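Local atomic coordinates of rhodanese-like domain-containing protein (Rhodopseudomonas palustris, PDB entry 2HHG), a protein that is of unknown function but has a rhodanese-like fold and may act as a thiosulfate-cyanide sulfurtransferase. Residues A[19-24]-A[102-107]; A[42-47]-A[58-63]; A[88-93]-A[113-118]. All coordinates share one frame; numbering follows the deposited sequence.

Interaction 1 of 3, residues A[19-24]-A[102-107]. With NA (sodium ion), chain C.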
ATOM      1  N   SER A  19      13.811   4.273   0.028  1.00 13.71           N
ATOM      2  CA  SER A  19      14.606   5.342  -0.570  1.00 13.79           C
ATOM      3  C   SER A  19      14.149   5.733  -1.977  1.00 13.01           C
ATOM      4  O   SER A  19      14.641   6.709  -2.546  1.00 13.01           O
ATOM      5  CB  SER A  19      16.086   4.963  -0.576  1.00 15.03           C
ATOM      6  OG  SER A  19      16.313   3.874  -1.442  1.00 16.75           O
ATOM      7  N   SER A  20      13.205   4.970  -2.525  1.00 11.68           N
ATOM      8  CA  SER A  20      12.699   5.176  -3.879  1.00 11.34           C
ATOM      9  C   SER A  20      11.266   5.710  -3.906  1.00 10.01           C
ATOM     10  O   SER A  20      10.796   6.142  -4.957  1.00  9.65           O
ATOM     11  CB  SER A  20      12.746   3.856  -4.660  1.00 12.23           C
ATOM     12  OG  SER A  20      14.078   3.448  -4.925  1.00 16.07           O
ATOM     13  N   ILE A  21      10.570   5.653  -2.772  1.00  9.18           N
ATOM     14  CA  ILE A  21       9.148   5.988  -2.734  1.00  8.71           C
ATOM     15  C   ILE A  21       8.810   7.110  -1.759  1.00  9.01           C
ATOM     16  O   ILE A  21       9.580   7.413  -0.851  1.00  9.11           O
ATOM     17  CB  ILE A  21       8.280   4.745  -2.384  1.00  8.55           C
ATOM     18  CG1 ILE A  21       8.494   4.341  -0.915  1.00  9.83           C
ATOM     19  CG2 ILE A  21       8.556   3.597  -3.357  1.00  8.97           C
ATOM     20  CD1 ILE A  21       7.692   3.126  -0.473  1.00  9.93           C
ATOM     21  N   GLU A  22       7.641   7.705  -1.961  1.00  8.83           N
ATOM     22  CA  GLU A  22       7.077   8.650  -1.012  1.00  9.25           C
ATOM     23  C   GLU A  22       6.500   7.919   0.192  1.00  8.98           C
ATOM     24  O   GLU A  22       5.570   7.107   0.054  1.00  8.71           O
ATOM     25  CB  GLU A  22       5.980   9.482  -1.676  1.00  9.37           C
ATOM     26  CG  GLU A  22       5.258  10.400  -0.688  1.00  8.92           C
ATOM     27  CD  GLU A  22       4.128  11.218  -1.291  1.00  9.67           C
ATOM     28  OE1 GLU A  22       3.923  11.176  -2.520  1.00 11.02           O
ATOM     29  OE2 GLU A  22       3.447  11.917  -0.516  1.00 11.24           O
ATOM     30  N   THR A  23       7.039   8.218   1.369  1.00  9.43           N
ATOM     31  CA  THR A  23       6.410   7.808   2.612  1.00 10.79           C
ATOM     32  C   THR A  23       5.601   8.987   3.113  1.00 10.45           C
ATOM     33  O   THR A  23       6.139  10.033   3.513  1.00 10.49           O
ATOM     34  CB  THR A  23       7.417   7.330   3.672  1.00 11.30           C
ATOM     35  OG1 THR A  23       8.088   6.164   3.185  1.00 14.04           O
ATOM     36  CG2 THR A  23       6.700   6.959   4.966  1.00 13.37           C
ATOM     37  N   LEU A  24       4.294   8.816   3.051  1.00 10.61           N
ATOM     38  CA  LEU A  24       3.359   9.826   3.468  1.00 11.26           C
ATOM     39  C   LEU A  24       3.161   9.667   4.972  1.00 10.98           C
ATOM     40  O   LEU A  24       2.846   8.571   5.436  1.00 11.28           O
ATOM     41  CB  LEU A  24       2.065   9.578   2.696  1.00 11.87           C
ATOM     42  CG  LEU A  24       0.869  10.505   2.758  1.00 12.69           C
ATOM     43  CD1 LEU A  24       1.221  11.910   2.298  1.00 11.46           C
ATOM     44  CD2 LEU A  24      -0.229   9.911   1.889  1.00 13.68           C
ATOM     45  N   ALA A 102       5.074  -2.931  -1.733  1.00  7.39           N
ATOM     46  CA  ALA A 102       4.018  -2.864  -2.746  1.00  7.69           C
ATOM     47  C   ALA A 102       4.120  -1.596  -3.586  1.00  7.73           C
ATOM     48  O   ALA A 102       4.006  -1.644  -4.807  1.00  7.60           O
ATOM     49  CB  ALA A 102       2.650  -2.953  -2.102  1.00  7.81           C
ATOM     50  N   ALA A 103       4.334  -0.455  -2.931  1.00  7.62           N
ATOM     51  CA  ALA A 103       4.508   0.811  -3.644  1.00  7.87           C
ATOM     52  C   ALA A 103       5.712   0.751  -4.577  1.00  7.51           C
ATOM     53  O   ALA A 103       5.639   1.201  -5.719  1.00  7.39           O
ATOM     54  CB  ALA A 103       4.642   1.964  -2.660  1.00  7.84           C
ATOM     55  N   LYS A 104       6.807   0.170  -4.099  1.00  7.55           N
ATOM     56  CA  LYS A 104       7.995   0.019  -4.926  1.00  7.75           C
ATOM     57  C   LYS A 104       7.730  -0.891  -6.134  1.00  7.30           C
ATOM     58  O   LYS A 104       8.132  -0.567  -7.252  1.00  7.64           O
ATOM     59  CB  LYS A 104       9.158  -0.492  -4.079  1.00  7.69           C
ATOM     60  CG  LYS A 104      10.472  -0.697  -4.838  1.00  8.91           C
ATOM     61  CD  LYS A 104      10.995   0.583  -5.482  1.00 10.61           C
ATOM     62  CE  LYS A 104      12.459   0.454  -5.875  1.00 11.91           C
ATOM     63  NZ  LYS A 104      12.747  -0.700  -6.762  1.00 12.93           N
ATOM     64  N   THR A 105       7.051  -2.014  -5.917  1.00  7.35           N
ATOM     65  CA  THR A 105       6.675  -2.890  -7.026  1.00  7.62           C
ATOM     66  C   THR A 105       5.842  -2.139  -8.067  1.00  7.56           C
ATOM     67  O   THR A 105       6.119  -2.198  -9.266  1.00  7.82           O
ATOM     68  CB  THR A 105       5.887  -4.094  -6.511  1.00  7.92           C
ATOM     69  OG1 THR A 105       6.734  -4.874  -5.659  1.00  8.18           O
ATOM     70  CG2 THR A 105       5.374  -4.959  -7.660  1.00  9.40           C
ATOM     71  N   ALA A 106       4.826  -1.425  -7.600  1.00  7.76           N
ATOM     72  CA  ALA A 106       3.948  -0.688  -8.500  1.00  7.67           C
ATOM     73  C   ALA A 106       4.742   0.359  -9.283  1.00  8.30           C
ATOM     74  O   ALA A 106       4.588   0.495 -10.497  1.00  8.18           O
ATOM     75  CB  ALA A 106       2.823  -0.045  -7.720  1.00  7.80           C
ATOM     76  N   GLN A 107       5.624   1.067  -8.592  1.00  8.23           N
ATOM     77  CA  GLN A 107       6.451   2.076  -9.241  1.00  8.97           C
ATOM     78  C   GLN A 107       7.387   1.452 -10.285  1.00  9.00           C
ATOM     79  O   GLN A 107       7.548   2.005 -11.383  1.00  9.38           O
ATOM     80  CB  GLN A 107       7.246   2.831  -8.188  1.00  9.18           C
ATOM     81  CG  GLN A 107       7.923   4.083  -8.706  1.00  9.88           C
ATOM     82  CD  GLN A 107       8.566   4.854  -7.591  1.00  9.46           C
ATOM     83  OE1 GLN A 107       9.698   4.563  -7.186  1.00 11.96           O
ATOM     84  NE2 GLN A 107       7.858   5.831  -7.078  1.00  8.21           N
TER
HETATM   85 NA    NA C4286      11.037   7.581   0.960  1.00 10.80          NA
HETATM   86  O   HOH W   1      10.584   6.242   2.858  1.00 27.17           O
HETATM   87  O   HOH W   2       9.660   9.516   1.554  1.00 10.80           O

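Interaction 2 of 3, residues A[42-47]-A[58-63]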
ATOM      1  N   ILE A  42      -6.699   5.114  -2.501  1.00  9.22           N
ATOM      2  CA  ILE A  42      -6.068   4.499  -1.342  1.00  9.01           C
ATOM      3  C   ILE A  42      -6.292   2.998  -1.442  1.00  8.78           C
ATOM      4  O   ILE A  42      -7.426   2.542  -1.502  1.00  9.17           O
ATOM      5  CB  ILE A  42      -6.608   5.087  -0.017  1.00  9.04           C
ATOM      6  CG1 ILE A  42      -6.358   6.607   0.033  1.00  9.58           C
ATOM      7  CG2 ILE A  42      -5.955   4.403   1.171  1.00  9.93           C
ATOM      8  CD1 ILE A  42      -6.964   7.327   1.232  1.00 12.40           C
ATOM      9  N   VAL A  43      -5.192   2.254  -1.483  1.00  7.97           N
ATOM     10  CA  VAL A  43      -5.213   0.818  -1.742  1.00  7.63           C
ATOM     11  C   VAL A  43      -4.803   0.050  -0.488  1.00  7.32           C
ATOM     12  O   VAL A  43      -3.681   0.186  -0.012  1.00  7.39           O
ATOM     13  CB  VAL A  43      -4.273   0.434  -2.911  1.00  7.71           C
ATOM     14  CG1 VAL A  43      -4.330  -1.064  -3.176  1.00  8.27           C
ATOM     15  CG2 VAL A  43      -4.636   1.222  -4.175  1.00  8.95           C
ATOM     16  N   ASP A  44      -5.735  -0.740   0.039  1.00  6.95           N
ATOM     17  CA  ASP A  44      -5.505  -1.593   1.199  1.00  7.07           C
ATOM     18  C   ASP A  44      -4.980  -2.935   0.714  1.00  6.90           C
ATOM     19  O   ASP A  44      -5.686  -3.654   0.022  1.00  6.73           O
ATOM     20  CB  ASP A  44      -6.849  -1.785   1.903  1.00  7.27           C
ATOM     21  CG  ASP A  44      -6.745  -2.468   3.260  1.00  7.64           C
ATOM     22  OD1 ASP A  44      -5.753  -3.159   3.557  1.00  7.68           O
ATOM     23  OD2 ASP A  44      -7.721  -2.309   4.031  1.00  8.74           O
ATOM     24  N   ILE A  45      -3.751  -3.271   1.084  1.00  6.72           N
ATOM     25  CA  ILE A  45      -3.130  -4.500   0.592  1.00  6.87           C
ATOM     26  C   ILE A  45      -3.139  -5.643   1.610  1.00  6.55           C
ATOM     27  O   ILE A  45      -2.531  -6.694   1.373  1.00  7.14           O
ATOM     28  CB  ILE A  45      -1.706  -4.249   0.067  1.00  7.02           C
ATOM     29  CG1 ILE A  45      -0.751  -3.908   1.219  1.00  7.83           C
ATOM     30  CG2 ILE A  45      -1.731  -3.181  -1.025  1.00  7.94           C
ATOM     31  CD1 ILE A  45       0.689  -3.736   0.806  1.00  9.00           C
ATOM     32  N   ARG A  46      -3.850  -5.451   2.721  1.00  6.81           N
ATOM     33  CA  ARG A  46      -3.909  -6.453   3.785  1.00  7.10           C
ATOM     34  C   ARG A  46      -4.697  -7.701   3.408  1.00  7.42           C
ATOM     35  O   ARG A  46      -5.533  -7.690   2.509  1.00  7.32           O
ATOM     36  CB  ARG A  46      -4.510  -5.845   5.051  1.00  7.52           C
ATOM     37  CG  ARG A  46      -3.620  -4.786   5.691  1.00  7.93           C
ATOM     38  CD  ARG A  46      -4.294  -4.142   6.875  1.00  9.07           C
ATOM     39  NE  ARG A  46      -5.499  -3.445   6.451  1.00  8.63           N
ATOM     40  CZ  ARG A  46      -6.497  -3.096   7.254  1.00  8.85           C
ATOM     41  NH1 ARG A  46      -6.438  -3.357   8.553  1.00 10.25           N
ATOM     42  NH2 ARG A  46      -7.546  -2.468   6.750  1.00  8.96           N
ATOM     43  N   ASP A  47      -4.410  -8.781   4.123  1.00  7.88           N
ATOM     44  CA  ASP A  47      -5.213  -9.984   4.051  1.00  8.32           C
ATOM     45  C   ASP A  47      -6.627  -9.638   4.555  1.00  8.17           C
ATOM     46  O   ASP A  47      -6.778  -8.841   5.492  1.00  8.23           O
ATOM     47  CB  ASP A  47      -4.549 -11.060   4.917  1.00  9.24           C
ATOM     48  CG  ASP A  47      -5.280 -12.385   4.885  1.00 10.82           C
ATOM     49  OD1 ASP A  47      -6.336 -12.512   5.534  1.00  9.20           O
ATOM     50  OD2 ASP A  47      -4.785 -13.324   4.227  1.00 12.80           O
ATOM     51  N   PRO A  58     -11.981   4.269   5.191  1.00  9.71           N
ATOM     52  CA  PRO A  58     -13.190   4.388   4.381  1.00  9.82           C
ATOM     53  C   PRO A  58     -12.896   4.721   2.928  1.00 10.00           C
ATOM     54  O   PRO A  58     -12.061   5.576   2.630  1.00 10.02           O
ATOM     55  CB  PRO A  58     -13.959   5.526   5.066  1.00  9.95           C
ATOM     56  CG  PRO A  58     -13.488   5.497   6.478  1.00 10.55           C
ATOM     57  CD  PRO A  58     -12.034   5.142   6.378  1.00  9.94           C
ATOM     58  N   GLY A  59     -13.566   4.014   2.031  1.00 10.59           N
ATOM     59  CA  GLY A  59     -13.430   4.282   0.612  1.00 11.02           C
ATOM     60  C   GLY A  59     -12.191   3.667  -0.018  1.00 10.60           C
ATOM     61  O   GLY A  59     -11.958   3.849  -1.210  1.00 12.28           O
ATOM     62  N   SER A  60     -11.393   2.941   0.766  1.00 10.36           N
ATOM     63  CA  SER A  60     -10.201   2.290   0.220  1.00  9.94           C
ATOM     64  C   SER A  60     -10.568   1.133  -0.703  1.00  9.57           C
ATOM     65  O   SER A  60     -11.639   0.536  -0.580  1.00 10.01           O
ATOM     66  CB  SER A  60      -9.275   1.815   1.339  1.00 10.71           C
ATOM     67  OG  SER A  60      -9.914   0.852   2.145  1.00 12.76           O
ATOM     68  N   PHE A  61      -9.662   0.835  -1.628  1.00  9.10           N
ATOM     69  CA  PHE A  61      -9.817  -0.259  -2.567  1.00  8.85           C
ATOM     70  C   PHE A  61      -8.951  -1.428  -2.105  1.00  8.63           C
ATOM     71  O   PHE A  61      -7.748  -1.266  -1.880  1.00  8.48           O
ATOM     72  CB  PHE A  61      -9.410   0.208  -3.969  1.00  9.64           C
ATOM     73  CG  PHE A  61      -9.537  -0.857  -5.023  1.00 10.53           C
ATOM     74  CD1 PHE A  61     -10.785  -1.199  -5.530  1.00 11.57           C
ATOM     75  CD2 PHE A  61      -8.411  -1.522  -5.505  1.00 11.64           C
ATOM     76  CE1 PHE A  61     -10.910  -2.195  -6.498  1.00 13.28           C
ATOM     77  CE2 PHE A  61      -8.533  -2.520  -6.482  1.00 12.11           C
ATOM     78  CZ  PHE A  61      -9.784  -2.854  -6.972  1.00 13.38           C
ATOM     79  N   SER A  62      -9.557  -2.602  -1.954  1.00  8.18           N
ATOM     80  CA  SER A  62      -8.829  -3.779  -1.480  1.00  8.38           C
ATOM     81  C   SER A  62      -8.191  -4.539  -2.625  1.00  8.07           C
ATOM     82  O   SER A  62      -8.877  -5.029  -3.517  1.00  8.85           O
ATOM     83  CB  SER A  62      -9.752  -4.718  -0.691  1.00  8.58           C
ATOM     84  OG  SER A  62      -9.144  -5.985  -0.457  1.00 10.03           O
ATOM     85  N   CYS A  63      -6.870  -4.640  -2.577  1.00  7.49           N
ATOM     86  CA  CYS A  63      -6.134  -5.522  -3.468  1.00  7.97           C
ATOM     87  C   CYS A  63      -5.008  -6.111  -2.651  1.00  7.44           C
ATOM     88  O   CYS A  63      -4.082  -5.403  -2.259  1.00  7.48           O
ATOM     89  CB  CYS A  63      -5.558  -4.784  -4.683  1.00  8.56           C
ATOM     90  SG  CYS A  63      -4.602  -5.878  -5.775  1.00 10.83           S
TER
HETATM   91  O   HOH W   3      -9.532   5.605  -2.121  1.00 15.16           O
HETATM   92  O   HOH W   4      -6.706  -6.198   0.542  1.00 11.07           O
HETATM   93  O   HOH W   5     -10.036  -2.267   2.341  1.00 14.31           O

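Interaction 3 of 3, residues A[88-93]-A[113-118]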
ATOM      1  N   LYS A  88      -2.946   9.512  -7.949  1.00 11.62           N
ATOM      2  CA  LYS A  88      -1.910   9.045  -7.039  1.00 11.25           C
ATOM      3  C   LYS A  88      -2.423   7.826  -6.265  1.00 10.32           C
ATOM      4  O   LYS A  88      -3.527   7.847  -5.720  1.00 11.08           O
ATOM      5  CB  LYS A  88      -1.473  10.157  -6.073  1.00 11.56           C
ATOM      6  CG  LYS A  88      -0.411   9.698  -5.065  1.00 12.04           C
ATOM      7  CD  LYS A  88       0.178  10.831  -4.226  1.00 12.88           C
ATOM      8  CE  LYS A  88       1.301  11.546  -4.965  1.00 13.52           C
ATOM      9  NZ  LYS A  88       2.085  12.458  -4.082  1.00 12.31           N
ATOM     10  N   PHE A  89      -1.609   6.774  -6.222  1.00  9.68           N
ATOM     11  CA  PHE A  89      -1.958   5.535  -5.529  1.00  8.50           C
ATOM     12  C   PHE A  89      -1.213   5.452  -4.218  1.00  8.36           C
ATOM     13  O   PHE A  89       0.020   5.430  -4.194  1.00  9.01           O
ATOM     14  CB  PHE A  89      -1.680   4.322  -6.419  1.00  8.28           C
ATOM     15  CG  PHE A  89      -2.594   4.249  -7.594  1.00  8.97           C
ATOM     16  CD1 PHE A  89      -3.755   3.494  -7.542  1.00  9.38           C
ATOM     17  CD2 PHE A  89      -2.331   4.989  -8.743  1.00  9.60           C
ATOM     18  CE1 PHE A  89      -4.626   3.457  -8.621  1.00 10.06           C
ATOM     19  CE2 PHE A  89      -3.193   4.956  -9.831  1.00 10.26           C
ATOM     20  CZ  PHE A  89      -4.348   4.187  -9.763  1.00 10.27           C
ATOM     21  N   VAL A  90      -1.975   5.445  -3.130  1.00  7.83           N
ATOM     22  CA  VAL A  90      -1.438   5.412  -1.784  1.00  7.72           C
ATOM     23  C   VAL A  90      -1.731   4.038  -1.191  1.00  7.45           C
ATOM     24  O   VAL A  90      -2.886   3.710  -0.918  1.00  8.01           O
ATOM     25  CB  VAL A  90      -2.069   6.524  -0.921  1.00  7.91           C
ATOM     26  CG1 VAL A  90      -1.567   6.445   0.520  1.00  9.32           C
ATOM     27  CG2 VAL A  90      -1.804   7.890  -1.528  1.00  9.14           C
ATOM     28  N   PHE A  91      -0.684   3.240  -0.986  1.00  7.38           N
ATOM     29  CA  PHE A  91      -0.837   1.871  -0.497  1.00  7.11           C
ATOM     30  C   PHE A  91      -0.718   1.837   1.007  1.00  7.18           C
ATOM     31  O   PHE A  91       0.067   2.583   1.584  1.00  7.79           O
ATOM     32  CB  PHE A  91       0.232   0.968  -1.123  1.00  7.69           C
ATOM     33  CG  PHE A  91       0.122   0.857  -2.616  1.00  7.23           C
ATOM     34  CD1 PHE A  91      -0.672  -0.127  -3.194  1.00  7.80           C
ATOM     35  CD2 PHE A  91       0.794   1.752  -3.450  1.00  8.25           C
ATOM     36  CE1 PHE A  91      -0.794  -0.220  -4.576  1.00  8.21           C
ATOM     37  CE2 PHE A  91       0.677   1.663  -4.829  1.00  8.06           C
ATOM     38  CZ  PHE A  91      -0.117   0.672  -5.393  1.00  8.50           C
ATOM     39  N   TYR A  92      -1.494   0.974   1.652  1.00  7.04           N
ATOM     40  CA  TYR A  92      -1.315   0.778   3.089  1.00  7.33           C
ATOM     41  C   TYR A  92      -1.507  -0.662   3.517  1.00  7.62           C
ATOM     42  O   TYR A  92      -2.250  -1.422   2.902  1.00  7.74           O
ATOM     43  CB  TYR A  92      -2.190   1.726   3.922  1.00  7.60           C
ATOM     44  CG  TYR A  92      -3.644   1.340   4.047  1.00  8.02           C
ATOM     45  CD1 TYR A  92      -4.112   0.670   5.174  1.00  7.87           C
ATOM     46  CD2 TYR A  92      -4.560   1.685   3.059  1.00  8.38           C
ATOM     47  CE1 TYR A  92      -5.458   0.326   5.301  1.00  8.08           C
ATOM     48  CE2 TYR A  92      -5.909   1.353   3.183  1.00  8.05           C
ATOM     49  CZ  TYR A  92      -6.347   0.686   4.309  1.00  8.03           C
ATOM     50  OH  TYR A  92      -7.683   0.368   4.438  1.00  8.61           O
ATOM     51  N   CYS A  93      -0.806  -1.018   4.584  1.00  7.65           N
ATOM     52  CA  CYS A  93      -0.908  -2.340   5.179  1.00  8.53           C
ATOM     53  C   CYS A  93      -1.089  -2.140   6.684  1.00  8.60           C
ATOM     54  O   CYS A  93      -1.510  -1.063   7.110  1.00  9.53           O
ATOM     55  CB  CYS A  93       0.332  -3.182   4.849  1.00  8.70           C
ATOM     56  SG  CYS A  93       1.914  -2.466   5.404  1.00  9.76           S
ATOM     57  N   PRO A 113       1.876   8.665  -9.800  1.00 10.28           N
ATOM     58  CA  PRO A 113       2.768   8.613  -8.650  1.00 10.02           C
ATOM     59  C   PRO A 113       2.232   7.657  -7.586  1.00  9.53           C
ATOM     60  O   PRO A 113       1.020   7.443  -7.510  1.00  9.62           O
ATOM     61  CB  PRO A 113       2.749  10.054  -8.141  1.00 10.25           C
ATOM     62  CG  PRO A 113       1.396  10.554  -8.498  1.00 10.79           C
ATOM     63  CD  PRO A 113       0.960   9.820  -9.731  1.00 10.45           C
ATOM     64  N   VAL A 114       3.127   7.089  -6.784  1.00  8.88           N
ATOM     65  CA  VAL A 114       2.713   6.186  -5.717  1.00  8.99           C
ATOM     66  C   VAL A 114       3.282   6.638  -4.383  1.00  8.54           C
ATOM     67  O   VAL A 114       4.277   7.381  -4.327  1.00  8.61           O
ATOM     68  CB  VAL A 114       3.116   4.703  -5.974  1.00  8.90           C
ATOM     69  CG1 VAL A 114       2.611   4.212  -7.324  1.00  9.70           C
ATOM     70  CG2 VAL A 114       4.610   4.509  -5.883  1.00  9.09           C
ATOM     71  N   ALA A 115       2.658   6.167  -3.310  1.00  8.25           N
ATOM     72  CA  ALA A 115       3.126   6.432  -1.967  1.00  8.35           C
ATOM     73  C   ALA A 115       2.638   5.327  -1.057  1.00  8.45           C
ATOM     74  O   ALA A 115       1.815   4.501  -1.454  1.00  8.61           O
ATOM     75  CB  ALA A 115       2.618   7.782  -1.486  1.00  8.58           C
ATOM     76  N   HIS A 116       3.140   5.305   0.165  1.00  8.57           N
ATOM     77  CA  HIS A 116       2.557   4.451   1.183  1.00  8.85           C
ATOM     78  C   HIS A 116       2.430   5.230   2.488  1.00  8.67           C
ATOM     79  O   HIS A 116       3.029   6.297   2.638  1.00  9.11           O
ATOM     80  CB  HIS A 116       3.320   3.125   1.326  1.00  9.21           C
ATOM     81  CG  HIS A 116       4.484   3.178   2.259  1.00  9.69           C
ATOM     82  ND1 HIS A 116       5.533   4.062   2.121  1.00 11.28           N
ATOM     83  CD2 HIS A 116       4.769   2.420   3.341  1.00  9.25           C
ATOM     84  CE1 HIS A 116       6.405   3.856   3.093  1.00 10.87           C
ATOM     85  NE2 HIS A 116       5.963   2.867   3.846  1.00 13.25           N
ATOM     86  N   ILE A 117       1.614   4.714   3.403  1.00  8.76           N
ATOM     87  CA  ILE A 117       1.326   5.409   4.653  1.00  9.53           C
ATOM     88  C   ILE A 117       2.278   4.951   5.757  1.00  9.90           C
ATOM     89  O   ILE A 117       2.296   3.779   6.137  1.00  9.33           O
ATOM     90  CB  ILE A 117      -0.142   5.199   5.097  1.00  9.43           C
ATOM     91  CG1 ILE A 117      -1.111   5.649   3.995  1.00  9.86           C
ATOM     92  CG2 ILE A 117      -0.421   5.944   6.416  1.00 10.24           C
ATOM     93  CD1 ILE A 117      -2.593   5.514   4.336  1.00  9.76           C
ATOM     94  N   GLU A 118       3.059   5.893   6.278  1.00 11.03           N
ATOM     95  CA  GLU A 118       3.969   5.605   7.380  1.00 12.19           C
ATOM     96  C   GLU A 118       3.234   4.955   8.549  1.00 11.83           C
ATOM     97  O   GLU A 118       2.205   5.453   9.004  1.00 11.79           O
ATOM     98  CB  GLU A 118       4.668   6.884   7.841  1.00 13.18           C
ATOM     99  CG  GLU A 118       5.859   6.643   8.773  1.00 16.24           C
ATOM    100  CD  GLU A 118       6.730   7.877   8.963  1.00 20.00           C
ATOM    101  OE1 GLU A 118       6.236   9.005   8.746  1.00 22.84           O
ATOM    102  OE2 GLU A 118       7.913   7.716   9.340  1.00 23.02           O
TER
HETATM  103  O   HOH W   6       1.003   1.660   5.109  1.00 10.15           O

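Interaction 1 of 3, residues A[19-24]-A[102-107]
Ile21 sits over the side of helix 97-109 at Lys104, their CA atoms 6.5 Å apart, and this is where the loop leading into strand 22-24 comes closest to the helix segment. Ile21 carries the apolar half of the contact with two different branches. Its CG1 stands between the backbone N and the carbonyl carbon (chi1 70°), and the extended second torsion sends CD1 out to the methyl of Ala103, where CD1 and CB meet at 3.9 Å. The other branch, CG2, lies against the helix backbone, 3.9 Å from Lys104 N, with the CB of that lysine just beyond.

Ser20 adds a more open, mixed contact beside it. The bend of Lys104 at chi2 (60°) brings CD and CE alongside the serine; a second bend, at chi4, turns NZ to its salt-bridge partner Asp108. Ser20 OG bonds to Glu16 O, so what the pair share is van der Waals contact, Lys104 CE lying against OG and 3.6 Å from CB of Ser20. Gln107, one turn further along the helix, borders the same loop.

While the Ile21 side chain goes to the helix, its carbonyl binds a sodium ion, O to ion 2.3 Å. Two waters and the carbonyl O of Asn18 also bind the ion. Thr23, a second-shell residue, holds both of these waters: one pairs with Thr23 OG1, and the other accepts from Thr23 N at 2.9 Å.

The loop thus links helix 10-18, which carries the sodium ligand Asn18, to the edge strand 22-24. Beyond it, strand 114-117 lies next to 22-24 in the sheet, with Ile21 touching His116, while Ala103 and Ala106 face the sheet at Phe91 and Ala106 also reaches Ile72 of helix 68-72.

Interaction 2 of 3, residues A[42-47]-A[58-63]
Val43 pairs with Phe61 as parallel strand partners, CA to CA 4.8 Å, and Asp44 with Ser62, in the beta-alpha-beta unit of strand 40-44, helix 48-54 and strand 61-62. The tight part is backbone. Phe61 N gives a nearly straight bond to Ile42 O (2.8 Å, 170°), Phe61 O accepts from Asp44 N, and Asp44 O takes Cys63 N at 3.0 Å. On the Val43 face, CG1 packs on Cys63 CB, while the Phe61 ring leads away.

The other face is polar and wetter. There one water joins Asp44 OD2 to Ser60 OG, whose protein partners include Ile57 and Tyr92, and another joins Asp44 O, Arg46 O and exposed Ser62 OG.

Asp44 CG stands anti to the backbone N (chi1 -171°), turning the carboxylate to Arg46, which grips it side-on: NE to OD1 at 2.9 Å, NH2 to OD2 at 2.7 Å. OD1 also takes Arg46 N, an Asx turn. Replacing Asp44 by an alanine is likely to leave the buried guanidinium without its carboxylate mate, held less firmly by Gly55 O and the Phe121 ring, and to undo the Asx turn. The chemistry is consistent with a buried ion pair that steadies the turn out of strand 40-44.

Interaction 3 of 3, residues A[88-93]-A[113-118]
Phe89, Val90 and Phe91 pair in parallel register with Val114, Ala115 and His116, the two strands of a beta-alpha-beta crossover through helix 97-109 in the central sheet of this rhodanese-like fold. The strand axes come within 4.4 Å at 30° to each other.

Four backbone hydrogen bonds form the ladder. Pro113 O accepts from Phe89 N and Ala115 O from Phe91 N, the latter at 2.8 Å and nearly straight (171°); Phe89 O and Phe91 O answer by taking Ala115 N and Ile117 N, the last the longest at 3.2 Å. The same oxygens also take CA-H...O contacts, as Phe91 O does from His116 CA.

Apolar packing differs on the two faces. On one, a chi1 of 177° swings Val90 CG1 away from the backbone N and onto Ile117 CG1, 3.6 Å away, with the side chains crossing at about a right angle, and Ile117 CD1 goes on to Tyr92 CB. On the other, Val114 CG1 comes to the edge of the Phe91 ring, 4.1 Å from CE2.

At the N-terminal ends of the two strands, the Lys88 side chain runs across that of Pro113, Lys88 CE lying 3.7 Å from Pro113 CG, and its ammonium forms a salt bridge with Glu22 on strand 22-24. At the opposite end, past the last ladder bond, a water donates to Ile117 O at 2.7 Å and accepts a longer bond from Cys93 N.

From the N terminus, residues 19-24 open the longest excursion: the chain runs through 77 residues before 102-107 returns to close interaction 1. Within that span interaction 2 opens and closes, bringing 58-63 back beside 42-47 after only the short helix 48-54. Interaction 3 opens at 88-93, still inside the first loop, but closes at 113-118 beyond it, so the two cross. Interactions 2 and 3 follow in series and share the sheet, strand 40-44 lying next to 88-92. Interaction 1 sets the approach to edge strand 22-24 against the crossover helix of interaction 3, and Ala102 of that helix packs on Ile45 of interaction 2.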